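Local coordinates for protein X-PRO dipeptidase (Streptococcus pyogenes M1 GAS, PDB 3O5V) that probably belongs to a manganese-dependent enzyme that splits dipeptides ending in proline, of which this chain is the N-terminal creatinase/prolidase domain, at residues D6-Y11 / A20-P25; N81-I86 / Q114-G119; Y99-H104 / P126-M131; N108-L113 / G119-L124. All coordinates share one frame; numbering follows the deposited sequence. Where two conformers were deposited one is given.

Contact 1: D6-Y11 / A20-P25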
loop_
_atom_site.group_PDB
_atom_site.type_symbol
_atom_site.label_atom_id
_atom_site.label_comp_id
_atom_site.label_asym_id
_atom_site.label_seq_id
_atom_site.Cartn_x
_atom_site.Cartn_y
_atom_site.Cartn_z
ATOM N N ASP A 6 10.820 8.478 1.139
ATOM C CA ASP A 6 10.947 9.950 1.065
ATOM C C ASP A 6 10.793 10.421 -0.406
ATOM O O ASP A 6 10.219 11.474 -0.669
ATOM C CB ASP A 6 12.300 10.430 1.599
ATOM C CG ASP A 6 12.360 10.513 3.126
ATOM O OD1 ASP A 6 11.306 10.496 3.798
ATOM O OD2 ASP A 6 13.487 10.616 3.655
ATOM N N GLN A 7 11.331 9.641 -1.344
ATOM C CA GLN A 7 11.221 9.964 -2.779
ATOM C C GLN A 7 9.770 9.831 -3.269
ATOM O O GLN A 7 9.302 10.649 -4.076
ATOM C CB GLN A 7 12.151 9.081 -3.621
ATOM C CG GLN A 7 13.658 9.393 -3.477
ATOM C CD GLN A 7 14.004 10.859 -3.800
ATOM O OE1 GLN A 7 13.463 11.457 -4.734
ATOM N NE2 GLN A 7 14.891 11.438 -3.008
ATOM N N ILE A 8 9.065 8.803 -2.793
ATOM C CA ILE A 8 7.643 8.625 -3.152
ATOM C C ILE A 8 6.810 9.776 -2.613
ATOM O O ILE A 8 5.985 10.341 -3.336
ATOM C CB ILE A 8 7.073 7.267 -2.685
ATOM C CG1 ILE A 8 7.711 6.154 -3.510
ATOM C CG2 ILE A 8 5.534 7.220 -2.836
ATOM C CD1 ILE A 8 7.817 4.873 -2.765
ATOM N N ARG A 9 7.039 10.145 -1.353
ATOM C CA ARG A 9 6.317 11.259 -0.766
ATOM C C ARG A 9 6.555 12.583 -1.517
ATOM O O ARG A 9 5.608 13.356 -1.698
ATOM C CB ARG A 9 6.575 11.371 0.743
ATOM C CG ARG A 9 5.940 10.202 1.553
ATOM C CD ARG A 9 6.127 10.376 3.054
ATOM N NE ARG A 9 7.512 10.096 3.451
ATOM C CZ ARG A 9 7.947 8.935 3.939
ATOM N NH1 ARG A 9 7.108 7.911 4.133
ATOM N NH2 ARG A 9 9.239 8.801 4.247
ATOM N N LEU A 10 7.780 12.815 -1.999
ATOM C CA LEU A 10 8.056 14.000 -2.817
ATOM C C LEU A 10 7.235 13.938 -4.108
ATOM O O LEU A 10 6.595 14.925 -4.507
ATOM C CB LEU A 10 9.547 14.082 -3.148
ATOM C CG LEU A 10 10.214 15.458 -3.307
ATOM C CD1 LEU A 10 11.478 15.356 -4.159
ATOM C CD2 LEU A 10 9.287 16.561 -3.800
ATOM N N TYR A 11 7.260 12.775 -4.752
ATOM C CA TYR A 11 6.512 12.552 -5.998
ATOM C C TYR A 11 5.030 12.870 -5.846
ATOM O O TYR A 11 4.461 13.607 -6.664
ATOM C CB TYR A 11 6.683 11.109 -6.468
ATOM C CG TYR A 11 5.955 10.807 -7.764
ATOM C CD1 TYR A 11 6.392 11.345 -8.977
ATOM C CD2 TYR A 11 4.829 9.984 -7.773
ATOM C CE1 TYR A 11 5.739 11.053 -10.172
ATOM C CE2 TYR A 11 4.166 9.690 -8.961
ATOM C CZ TYR A 11 4.620 10.236 -10.151
ATOM O OH TYR A 11 3.964 9.952 -11.324
ATOM N N ALA A 20 -0.108 6.847 -2.157
ATOM C CA ALA A 20 0.274 5.815 -3.125
ATOM C C ALA A 20 -0.027 4.458 -2.503
ATOM O O ALA A 20 0.254 4.242 -1.313
ATOM C CB ALA A 20 1.754 5.917 -3.487
ATOM N N ILE A 21 -0.604 3.554 -3.291
ATOM C CA ILE A 21 -0.904 2.204 -2.815
ATOM C C ILE A 21 -0.138 1.197 -3.640
ATOM O O ILE A 21 -0.430 1.004 -4.826
ATOM C CB ILE A 21 -2.438 1.862 -2.858
ATOM C CG1 ILE A 21 -3.264 2.955 -2.172
ATOM C CG2 ILE A 21 -2.694 0.475 -2.270
ATOM C CD1 ILE A 21 -4.777 2.661 -2.110
ATOM N N PHE A 22 0.867 0.569 -3.036
ATOM C CA PHE A 22 1.619 -0.451 -3.761
ATOM C C PHE A 22 1.029 -1.834 -3.512
ATOM O O PHE A 22 0.571 -2.107 -2.403
ATOM C CB PHE A 22 3.102 -0.385 -3.393
ATOM C CG PHE A 22 3.738 0.937 -3.733
ATOM C CD1 PHE A 22 4.301 1.151 -4.991
ATOM C CD2 PHE A 22 3.747 1.979 -2.805
ATOM C CE1 PHE A 22 4.889 2.390 -5.314
ATOM C CE2 PHE A 22 4.331 3.216 -3.109
ATOM C CZ PHE A 22 4.896 3.420 -4.376
ATOM N N SER A 23 1.000 -2.683 -4.546
ATOM C CA SER A 23 0.444 -4.042 -4.409
ATOM C C SER A 23 1.390 -5.149 -4.893
ATOM O O SER A 23 1.232 -6.314 -4.504
ATOM C CB SER A 23 -0.915 -4.162 -5.117
ATOM O OG SER A 23 -0.781 -3.770 -6.475
ATOM N N ASP A 24 2.349 -4.801 -5.761
ATOM C CA ASP A 24 3.196 -5.795 -6.402
ATOM C C ASP A 24 4.243 -6.200 -5.372
ATOM O O ASP A 24 4.979 -5.323 -4.883
ATOM C CB ASP A 24 3.862 -5.176 -7.651
ATOM C CG ASP A 24 4.646 -6.191 -8.499
ATOM O OD1 ASP A 24 5.211 -7.176 -7.971
ATOM O OD2 ASP A 24 4.710 -5.973 -9.725
ATOM N N PRO A 25 4.319 -7.507 -5.029
ATOM C CA PRO A 25 5.350 -7.952 -4.073
ATOM C C PRO A 25 6.773 -7.513 -4.451
ATOM O O PRO A 25 7.604 -7.237 -3.564
ATOM C CB PRO A 25 5.249 -9.473 -4.147
ATOM C CG PRO A 25 3.802 -9.727 -4.466
ATOM C CD PRO A 25 3.424 -8.614 -5.419
#
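Ile8 reaches from helix 3-14 to the strand residues Ala20 and Phe22, and the way its branches divide shows how one beta-branched residue can fill the gap between a helix and a sheet. The CB of Ile8 points toward the strand and splits there. With chi1 at -69°, CG2 is set anti to the backbone N and comes to 4.1 Å from Ala20 CB, while CG1 lies beside that N and passes 4.0 Å from Phe22 CZ. At the tip, CD1 of Ile8 makes the closest touch, 3.6 Å from Phe22 CZ, and stays within 3.9 Å of Phe22 CE2. The methyl meets this end of the ring obliquely, the two side chains arriving from opposite directions. All three residues are buried, and no hydrogen bond crosses between the segments, so the join is wholly apolar. Away from this contact, Arg9 NH2 donates to Asp6 OD1 at 2.7 Å in a salt bridge between residues about one helical turn apart; the oxygen lies in the guanidinium plane, but the donor stands above the plane of the carboxylate. Around the apolar core, Leu31 of helix 25-32 and Val47 of strand 44-48 touch both Ile8 and Phe22, while helix 125-129 closes in with Tyr127 against Ile8 and Val128 against Phe22. Helix 3-14 thus packs on strand 19-22, which lies between strands 44-48 and 97-100 in the mixed sheet.

Contact 2: N81-I86 / Q114-G119; sequences NPWEKI and QTIFSG
Ile116 pushes its CD1 methyl into a notch on helix 82-89 formed by Trp83 and Ile86, a compact case of a loop residue plugging a helix surface. The methyl lies 3.3 Å from Trp83 O, 3.8 Å from Ile86 CB and 3.9 Å from Trp83 CE3. It meets the indole at its edge, near the ring plane, and the Ile116 side chain crosses both partners at about a right angle. Pro82 CG of the same helix lies over one indole face, offset toward its rim. The other end of the contact is looser: exposed Thr115 brings OG1 only to 4.2 Å from Trp83 CB, and that hydroxyl is bonded to Gly112 O. Asn81, also exposed, is the N-cap, its OD1 accepting from Glu84 N at 3.0 Å and, weakly, from Trp83 N. On the inner side, Ile86 and Phe117 both touch Phe46 of strand 44-48, and Phe117 continues to Leu19 and Ile21 of strand 19-22, so helix 82-89 and the loop after helix 107-114 both pack against the sheet, side by side.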
loop_
_atom_site.group_PDB
_atom_site.type_symbol
_atom_site.label_atom_id
_atom_site.label_comp_id
_atom_site.label_asym_id
_atom_site.label_seq_id
_atom_site.Cartn_x
_atom_site.Cartn_y
_atom_site.Cartn_z
ATOM N N ASN A 81 -12.935 -9.770 7.074
ATOM C CA ASN A 81 -13.058 -9.209 5.738
ATOM C C ASN A 81 -11.884 -8.233 5.558
ATOM O O ASN A 81 -11.774 -7.277 6.325
ATOM C CB ASN A 81 -14.392 -8.471 5.611
ATOM C CG ASN A 81 -14.557 -7.779 4.264
ATOM O OD1 ASN A 81 -13.758 -6.921 3.888
ATOM N ND2 ASN A 81 -15.609 -8.136 3.543
ATOM N N PRO A 82 -11.003 -8.468 4.560
ATOM C CA PRO A 82 -9.798 -7.611 4.505
ATOM C C PRO A 82 -10.112 -6.131 4.251
ATOM O O PRO A 82 -9.400 -5.258 4.752
ATOM C CB PRO A 82 -8.981 -8.208 3.347
ATOM C CG PRO A 82 -10.031 -8.855 2.452
ATOM C CD PRO A 82 -11.075 -9.399 3.413
ATOM N N TRP A 83 -11.172 -5.853 3.489
ATOM C CA TRP A 83 -11.518 -4.480 3.138
ATOM C C TRP A 83 -12.009 -3.700 4.360
ATOM O O TRP A 83 -11.623 -2.545 4.563
ATOM C CB TRP A 83 -12.540 -4.458 1.987
ATOM C CG TRP A 83 -12.102 -5.357 0.867
ATOM C CD1 TRP A 83 -12.651 -6.555 0.510
ATOM C CD2 TRP A 83 -10.980 -5.151 -0.001
ATOM N NE1 TRP A 83 -11.954 -7.104 -0.540
ATOM C CE2 TRP A 83 -10.920 -6.264 -0.873
ATOM C CE3 TRP A 83 -10.018 -4.138 -0.123
ATOM C CZ2 TRP A 83 -9.938 -6.389 -1.867
ATOM C CZ3 TRP A 83 -9.032 -4.261 -1.117
ATOM C CH2 TRP A 83 -9.008 -5.379 -1.971
ATOM N N GLU A 84 -12.832 -4.353 5.182
ATOM C CA GLU A 84 -13.280 -3.772 6.452
ATOM C C GLU A 84 -12.103 -3.544 7.379
ATOM O O GLU A 84 -12.035 -2.522 8.055
ATOM C CB GLU A 84 -14.315 -4.679 7.129
ATOM C CG GLU A 84 -15.544 -4.910 6.260
ATOM C CD GLU A 84 -16.669 -5.695 6.940
ATOM O OE1 GLU A 84 -16.435 -6.354 7.983
ATOM O OE2 GLU A 84 -17.805 -5.649 6.407
ATOM N N LYS A 85 -11.170 -4.494 7.403
ATOM C CA LYS A 85 -9.993 -4.368 8.258
ATOM C C LYS A 85 -9.105 -3.178 7.858
ATOM O O LYS A 85 -8.655 -2.417 8.709
ATOM C CB LYS A 85 -9.195 -5.678 8.276
ATOM C CG LYS A 85 -8.035 -5.701 9.278
ATOM C CD LYS A 85 -8.497 -5.728 10.739
ATOM C CE LYS A 85 -7.338 -6.094 11.659
ATOM N NZ LYS A 85 -7.740 -6.151 13.089
ATOM N N ILE A 86 -8.860 -3.007 6.564
ATOM C CA ILE A 86 -8.078 -1.854 6.096
ATOM C C ILE A 86 -8.724 -0.542 6.560
ATOM O O ILE A 86 -8.047 0.356 7.076
ATOM C CB ILE A 86 -7.941 -1.845 4.562
ATOM C CG1 ILE A 86 -7.072 -3.023 4.110
ATOM C CG2 ILE A 86 -7.369 -0.494 4.085
ATOM C CD1 ILE A 86 -7.266 -3.445 2.626
ATOM N N GLN A 114 -11.737 0.689 -3.928
ATOM C CA GLN A 114 -12.751 1.716 -4.189
ATOM C C GLN A 114 -13.965 1.663 -3.250
ATOM O O GLN A 114 -14.720 2.639 -3.173
ATOM C CB GLN A 114 -13.198 1.691 -5.661
ATOM C CG GLN A 114 -12.166 2.286 -6.630
ATOM C CD GLN A 114 -12.665 2.371 -8.074
ATOM O OE1 GLN A 114 -13.262 1.438 -8.597
ATOM N NE2 GLN A 114 -12.395 3.494 -8.723
ATOM N N THR A 115 -14.148 0.553 -2.529
ATOM C CA THR A 115 -15.158 0.508 -1.474
ATOM C C THR A 115 -14.676 1.238 -0.221
ATOM O O THR A 115 -15.477 1.533 0.665
ATOM C CB THR A 115 -15.591 -0.926 -1.085
ATOM O OG1 THR A 115 -14.526 -1.598 -0.372
ATOM C CG2 THR A 115 -16.028 -1.726 -2.308
ATOM N N ILE A 116 -13.371 1.523 -0.161
ATOM C CA ILE A 116 -12.732 2.208 0.974
ATOM C C ILE A 116 -12.375 3.646 0.629
ATOM O O ILE A 116 -12.593 4.553 1.438
ATOM C CB ILE A 116 -11.424 1.469 1.418
ATOM C CG1 ILE A 116 -11.733 0.058 1.890
ATOM C CG2 ILE A 116 -10.671 2.250 2.511
ATOM C CD1 ILE A 116 -10.517 -0.835 1.938
ATOM N N PHE A 117 -11.794 3.846 -0.553
ATOM C CA PHE A 117 -11.322 5.153 -0.983
ATOM C C PHE A 117 -12.221 5.667 -2.096
ATOM O O PHE A 117 -12.393 5.011 -3.133
ATOM C CB PHE A 117 -9.879 5.072 -1.499
ATOM C CG PHE A 117 -8.888 4.577 -0.480
ATOM C CD1 PHE A 117 -8.249 5.471 0.378
ATOM C CD2 PHE A 117 -8.590 3.215 -0.384
ATOM C CE1 PHE A 117 -7.326 5.020 1.325
ATOM C CE2 PHE A 117 -7.671 2.744 0.568
ATOM C CZ PHE A 117 -7.041 3.654 1.421
ATOM N N SER A 118 -12.783 6.849 -1.892
ATOM C CA SER A 118 -13.679 7.410 -2.883
ATOM C C SER A 118 -12.936 8.344 -3.833
ATOM O O SER A 118 -13.517 8.830 -4.799
ATOM C CB SER A 118 -14.874 8.100 -2.204
ATOM O OG SER A 118 -14.422 9.174 -1.405
ATOM N N GLY A 119 -11.639 8.550 -3.588
ATOM C CA GLY A 119 -10.820 9.424 -4.432
ATOM C C GLY A 119 -10.542 8.932 -5.844
ATOM O O GLY A 119 -10.902 7.809 -6.212
#

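Contact 3: Y99-H104 / P126-M131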
loop_
_atom_site.group_PDB
_atom_site.type_symbol
_atom_site.label_atom_id
_atom_site.label_comp_id
_atom_site.label_asym_id
_atom_site.label_seq_id
_atom_site.Cartn_x
_atom_site.Cartn_y
_atom_site.Cartn_z
ATOM N N TYR A 99 -2.516 7.241 -6.142
ATOM C CA TYR A 99 -1.745 6.502 -7.125
ATOM C C TYR A 99 -1.697 5.005 -6.797
ATOM O O TYR A 99 -1.531 4.638 -5.636
ATOM C CB TYR A 99 -0.340 7.084 -7.222
ATOM C CG TYR A 99 -0.281 8.281 -8.143
ATOM C CD1 TYR A 99 0.230 8.155 -9.435
ATOM C CD2 TYR A 99 -0.754 9.528 -7.735
ATOM C CE1 TYR A 99 0.280 9.238 -10.296
ATOM C CE2 TYR A 99 -0.713 10.632 -8.598
ATOM C CZ TYR A 99 -0.194 10.473 -9.872
ATOM O OH TYR A 99 -0.146 11.543 -10.733
ATOM N N ALA A 100 -1.858 4.150 -7.811
ATOM C CA ALA A 100 -1.737 2.696 -7.626
ATOM C C ALA A 100 -1.086 2.029 -8.842
ATOM O O ALA A 100 -0.999 2.638 -9.904
ATOM C CB ALA A 100 -3.113 2.062 -7.309
ATOM N N GLU A 101 -0.610 0.794 -8.677
ATOM C CA GLU A 101 0.147 0.102 -9.729
ATOM C C GLU A 101 -0.798 -0.642 -10.660
ATOM O O GLU A 101 -1.109 -1.824 -10.435
ATOM C CB GLU A 101 1.148 -0.901 -9.132
ATOM C CG GLU A 101 2.172 -0.285 -8.224
ATOM C CD GLU A 101 3.154 -1.318 -7.714
ATOM O OE1 GLU A 101 2.885 -1.933 -6.656
ATOM O OE2 GLU A 101 4.191 -1.520 -8.380
ATOM N N PHE A 102 -1.224 0.046 -11.719
ATOM C CA PHE A 102 -2.224 -0.498 -12.651
ATOM C C PHE A 102 -1.716 -1.735 -13.409
ATOM O O PHE A 102 -2.531 -2.545 -13.873
ATOM C CB PHE A 102 -2.688 0.577 -13.646
ATOM C CG PHE A 102 -3.653 1.610 -13.079
ATOM C CD1 PHE A 102 -3.998 1.647 -11.722
ATOM C CD2 PHE A 102 -4.207 2.575 -13.934
ATOM C CE1 PHE A 102 -4.894 2.615 -11.234
ATOM C CE2 PHE A 102 -5.089 3.544 -13.462
ATOM C CZ PHE A 102 -5.435 3.566 -12.106
ATOM N N ASP A 103 -0.391 -1.897 -13.523
ATOM C CA ASP A 103 0.171 -3.114 -14.147
ATOM C C ASP A 103 0.157 -4.376 -13.289
ATOM O O ASP A 103 0.452 -5.468 -13.787
ATOM C CB ASP A 103 1.587 -2.898 -14.681
ATOM C CG ASP A 103 1.599 -2.496 -16.141
ATOM O OD1 ASP A 103 0.667 -2.876 -16.887
ATOM O OD2 ASP A 103 2.545 -1.792 -16.533
ATOM N N HIS A 104 -0.164 -4.233 -12.006
ATOM C CA HIS A 104 -0.189 -5.385 -11.114
ATOM C C HIS A 104 -1.564 -5.605 -10.472
ATOM O O HIS A 104 -2.047 -6.729 -10.363
ATOM C CB HIS A 104 0.895 -5.273 -10.028
ATOM C CG HIS A 104 0.721 -6.284 -8.947
ATOM N ND1 HIS A 104 1.269 -7.550 -9.014
ATOM C CD2 HIS A 104 -0.028 -6.253 -7.823
ATOM C CE1 HIS A 104 0.899 -8.239 -7.949
ATOM N NE2 HIS A 104 0.117 -7.472 -7.208
ATOM N N PRO A 126 4.430 4.361 -14.293
ATOM C CA PRO A 126 5.502 5.228 -14.797
ATOM C C PRO A 126 6.533 5.597 -13.724
ATOM O O PRO A 126 7.730 5.563 -13.998
ATOM C CB PRO A 126 4.753 6.480 -15.277
ATOM C CG PRO A 126 3.414 5.961 -15.688
ATOM C CD PRO A 126 3.097 4.892 -14.661
ATOM N N TYR A 127 6.082 5.934 -12.518
ATOM C CA TYR A 127 7.029 6.209 -11.437
ATOM C C TYR A 127 7.867 4.965 -11.113
ATOM O O TYR A 127 9.096 5.042 -11.024
ATOM C CB TYR A 127 6.334 6.732 -10.169
ATOM C CG TYR A 127 7.323 6.974 -9.047
ATOM C CD1 TYR A 127 7.982 8.201 -8.929
ATOM C CD2 TYR A 127 7.636 5.961 -8.130
ATOM C CE1 TYR A 127 8.915 8.430 -7.915
ATOM C CE2 TYR A 127 8.571 6.175 -7.111
ATOM C CZ TYR A 127 9.205 7.414 -7.015
ATOM O OH TYR A 127 10.118 7.642 -6.015
ATOM N N VAL A 128 7.196 3.828 -10.937
ATOM C CA VAL A 128 7.862 2.566 -10.603
ATOM C C VAL A 128 8.919 2.182 -11.643
ATOM O O VAL A 128 10.069 1.931 -11.295
ATOM C CB VAL A 128 6.833 1.438 -10.372
ATOM C CG1 VAL A 128 7.493 0.050 -10.345
ATOM C CG2 VAL A 128 6.072 1.709 -9.073
ATOM N N GLN A 129 8.536 2.174 -12.916
ATOM C CA GLN A 129 9.474 1.859 -13.995
ATOM C C GLN A 129 10.712 2.788 -14.017
ATOM O O GLN A 129 11.808 2.354 -14.376
ATOM C CB GLN A 129 8.750 1.847 -15.350
ATOM C CG GLN A 129 7.895 0.598 -15.593
ATOM C CD GLN A 129 6.842 0.791 -16.686
ATOM O OE1 GLN A 129 6.198 -0.169 -17.126
ATOM N NE2 GLN A 129 6.656 2.032 -17.123
ATOM N N GLY A 130 10.537 4.043 -13.597
ATOM C CA GLY A 130 11.618 5.031 -13.605
ATOM C C GLY A 130 12.556 5.106 -12.404
ATOM O O GLY A 130 13.425 5.979 -12.370
HETATM N N MSE A 131 12.391 4.213 -11.421
HETATM C CA MSE A 131 13.204 4.240 -10.189
HETATM C C MSE A 131 14.654 3.820 -10.423
HETATM O O MSE A 131 14.919 2.715 -10.909
HETATM C CB MSE A 131 12.590 3.349 -9.103
HETATM C CG MSE A 131 11.193 3.765 -8.660
HETATM SE SE MSE A 131 10.430 2.621 -7.239
HETATM C CE MSE A 131 10.570 0.864 -8.113
#
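Glu101 and Val128 meet with their side chains crossing at about a right angle, and the pair illustrates how a buried carboxylate can rest against a hydrocarbon while its polar needs are met elsewhere. From CG outward the Glu101 chain is extended (chi2 -178°), which carries the carboxylate over to the helix although its CB does not aim there. OE2 of Glu101 then lies 3.8 Å from Val128 CG2 and 4.2 Å from Val128 CG1, touching both branches of a side chain that does point across. The same oxygen is hydrogen-bonded to Thr27 OG1, and OE1 accepts from the backbone N atoms of Ser23 and Asp24. Several bonds therefore fix the rotation of the carboxylate, and the valine packs on a group already held. These partners belong to the creatinase/prolidase N-terminal fold at the point where strands 19-22 and 97-100, parallel neighbours in the mixed sheet, run out into loops; helix 25-32, which carries Thr27, begins just beyond the first of them. Val128 also touches Thr27, so helix 125-129 leans on the same spot. Farther out, at the exposed side of the contact, Asp103 and Gln129 again cross at about a right angle, with carboxylate and amide planes 50° apart. There Asp103 OD2 is 4.0 Å from Gln129 OE1, two oxygens that merely approach each other. The turn bearing Asp103 is closed by a backbone bond from His104 N to Glu101 O.

Contact 4: N108-L113 / G119-L124; sequences NKFHGL and GQFNNL
Two different first torsions bring Phe110 and Phe121 together: on the helix, Phe110 has CG anti to the backbone N (chi1 180°), while on the strand the CG of Phe121 lies beside its own N and anti to the carbonyl carbon (chi1 -77°). The first choice swings the Phe110 ring over to the strand even though its CB does not point there; the second keeps the Phe121 ring on the side its CB already faces. The side chains slide past each other in opposite directions and form a T-shaped (edge-to-face) pair, with ring centroids 5.4 Å apart and planes at 85°. Phe110 supplies the edge. Its CE1 is 3.7 Å from Phe121 CG and 3.8 Å from both CB and CD1 of Phe121, so the approach falls near the root of the accepting ring and not at its far end. That far end is met by Leu113, one helical turn on, whose CB lies 4.2 Å from Phe121 CZ. Beyond the pair, Phe121 touches Ile98 of the adjacent strand and Phe102 in the loop after it, while Leu113 touches Ile21. The contact lies within the beta-alpha-beta unit of strand 97-100, helix 107-114 and strand 120-123, joining its helix to its second strand. Since no hydrogen bond spans the segments, cohesion probably comes mainly from hydrophobic burial, with perhaps a weak electrostatic contribution from the Phe110 edge.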
loop_
_atom_site.group_PDB
_atom_site.type_symbol
_atom_site.label_atom_id
_atom_site.label_comp_id
_atom_site.label_asym_id
_atom_site.label_seq_id
_atom_site.Cartn_x
_atom_site.Cartn_y
_atom_site.Cartn_z
ATOM N N ASN A 108 -10.567 -6.917 -9.361
ATOM C CA ASN A 108 -11.243 -7.187 -8.082
ATOM C C ASN A 108 -10.624 -6.403 -6.918
ATOM O O ASN A 108 -11.355 -5.820 -6.115
ATOM C CB ASN A 108 -11.304 -8.687 -7.765
ATOM C CG ASN A 108 -12.575 -9.357 -8.298
ATOM O OD1 ASN A 108 -13.566 -8.694 -8.629
ATOM N ND2 ASN A 108 -12.547 -10.679 -8.377
ATOM N N LYS A 109 -9.286 -6.370 -6.851
ATOM C CA LYS A 109 -8.577 -5.592 -5.818
ATOM C C LYS A 109 -8.839 -4.091 -5.969
ATOM O O LYS A 109 -9.046 -3.387 -4.967
ATOM C CB LYS A 109 -7.064 -5.858 -5.852
ATOM C CG LYS A 109 -6.641 -7.217 -5.360
ATOM C CD LYS A 109 -5.114 -7.326 -5.306
ATOM C CE LYS A 109 -4.690 -8.747 -4.979
ATOM N NZ LYS A 109 -3.210 -8.849 -4.984
ATOM N N PHE A 110 -8.824 -3.608 -7.214
ATOM C CA PHE A 110 -9.117 -2.218 -7.553
ATOM C C PHE A 110 -10.504 -1.810 -7.071
ATOM O O PHE A 110 -10.660 -0.780 -6.402
ATOM C CB PHE A 110 -8.987 -2.018 -9.070
ATOM C CG PHE A 110 -9.273 -0.619 -9.556
ATOM C CD1 PHE A 110 -8.639 0.494 -8.993
ATOM C CD2 PHE A 110 -10.142 -0.419 -10.631
ATOM C CE1 PHE A 110 -8.897 1.788 -9.473
ATOM C CE2 PHE A 110 -10.400 0.866 -11.123
ATOM C CZ PHE A 110 -9.778 1.976 -10.537
ATOM N N HIS A 111 -11.500 -2.641 -7.375
ATOM C CA HIS A 111 -12.859 -2.416 -6.874
ATOM C C HIS A 111 -12.965 -2.514 -5.343
ATOM O O HIS A 111 -13.649 -1.707 -4.712
ATOM C CB HIS A 111 -13.846 -3.360 -7.569
ATOM C CG HIS A 111 -14.102 -3.011 -9.004
ATOM N ND1 HIS A 111 -14.659 -3.901 -9.897
ATOM C CD2 HIS A 111 -13.868 -1.872 -9.704
ATOM C CE1 HIS A 111 -14.775 -3.320 -11.078
ATOM N NE2 HIS A 111 -14.295 -2.092 -10.992
ATOM N N GLY A 112 -12.269 -3.480 -4.749
ATOM C CA GLY A 112 -12.147 -3.564 -3.293
ATOM C C GLY A 112 -11.659 -2.259 -2.681
ATOM O O GLY A 112 -12.254 -1.747 -1.726
ATOM N N LEU A 113 -10.584 -1.702 -3.238
ATOM C CA LEU A 113 -10.006 -0.479 -2.701
ATOM C C LEU A 113 -10.957 0.702 -2.847
ATOM O O LEU A 113 -10.979 1.592 -1.994
ATOM C CB LEU A 113 -8.675 -0.156 -3.375
ATOM C CG LEU A 113 -7.487 -1.050 -2.986
ATOM C CD1 LEU A 113 -6.348 -0.719 -3.904
ATOM C CD2 LEU A 113 -7.047 -0.863 -1.531
ATOM N N GLY A 119 -11.639 8.550 -3.588
ATOM C CA GLY A 119 -10.820 9.424 -4.432
ATOM C C GLY A 119 -10.542 8.932 -5.844
ATOM O O GLY A 119 -10.902 7.809 -6.212
ATOM N N GLN A 120 -9.893 9.785 -6.631
ATOM C CA GLN A 120 -9.505 9.477 -8.001
ATOM C C GLN A 120 -8.216 8.665 -8.039
ATOM O O GLN A 120 -7.208 9.085 -7.467
ATOM C CB GLN A 120 -9.269 10.784 -8.761
ATOM C CG GLN A 120 -9.452 10.671 -10.245
ATOM C CD GLN A 120 -10.906 10.407 -10.606
ATOM O OE1 GLN A 120 -11.197 9.648 -11.526
ATOM N NE2 GLN A 120 -11.831 11.022 -9.859
ATOM N N PHE A 121 -8.236 7.537 -8.751
ATOM C CA PHE A 121 -7.051 6.688 -8.899
ATOM C C PHE A 121 -6.271 6.990 -10.171
ATOM O O PHE A 121 -6.858 7.121 -11.258
ATOM C CB PHE A 121 -7.432 5.204 -8.870
ATOM C CG PHE A 121 -7.715 4.677 -7.493
ATOM C CD1 PHE A 121 -6.862 3.747 -6.903
ATOM C CD2 PHE A 121 -8.837 5.100 -6.788
ATOM C CE1 PHE A 121 -7.125 3.248 -5.629
ATOM C CE2 PHE A 121 -9.106 4.612 -5.510
ATOM C CZ PHE A 121 -8.239 3.687 -4.930
ATOM N N ASN A 122 -4.951 7.093 -10.012
ATOM C CA ASN A 122 -4.013 7.346 -11.109
ATOM C C ASN A 122 -2.950 6.250 -11.158
ATOM O O ASN A 122 -2.681 5.601 -10.146
ATOM C CB ASN A 122 -3.324 8.704 -10.936
ATOM C CG ASN A 122 -4.277 9.878 -11.094
ATOM O OD1 ASN A 122 -4.009 10.979 -10.604
ATOM N ND2 ASN A 122 -5.391 9.652 -11.786
ATOM N N ASN A 123 -2.342 6.056 -12.329
ATOM C CA ASN A 123 -1.340 5.003 -12.546
ATOM C C ASN A 123 0.068 5.338 -12.013
ATOM O O ASN A 123 0.675 6.325 -12.417
ATOM C CB ASN A 123 -1.270 4.658 -14.043
ATOM C CG ASN A 123 -0.494 3.376 -14.334
ATOM O OD1 ASN A 123 -0.197 3.078 -15.497
ATOM N ND2 ASN A 123 -0.176 2.614 -13.309
ATOM N N LEU A 124 0.571 4.483 -11.123
ATOM C CA LEU A 124 1.907 4.600 -10.528
ATOM C C LEU A 124 3.020 3.951 -11.339
ATOM O O LEU A 124 4.204 4.130 -11.035
ATOM C CB LEU A 124 1.931 3.897 -9.176
ATOM C CG LEU A 124 2.065 4.655 -7.869
ATOM C CD1 LEU A 124 2.048 3.636 -6.716
ATOM C CD2 LEU A 124 3.297 5.562 -7.828
#

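The four contacts all lie in the creatinase/prolidase N-terminal domain, arranged around one mixed sheet. Contacts 1, 3 and 4 reach its neighbouring parallel strands 19-22, 97-100 and 120-123; contact 2 joins helix 82-89 to the loop leading into the last of these. Centres of contacts 1 and 3 are 9 Å apart, those of contacts 2 and 4 10 Å, whereas contacts 1 and 2 are 18 Å apart, on opposite sides of the chain's centre. Along the chain contact 1 closes first; contact 4 is nested within contact 3, and contact 2 crosses both. Helix 125-129, the last of this construct, lies against the first, Tyr127 touching Gln7 and Ile8, so the two ends of the domain are close in space.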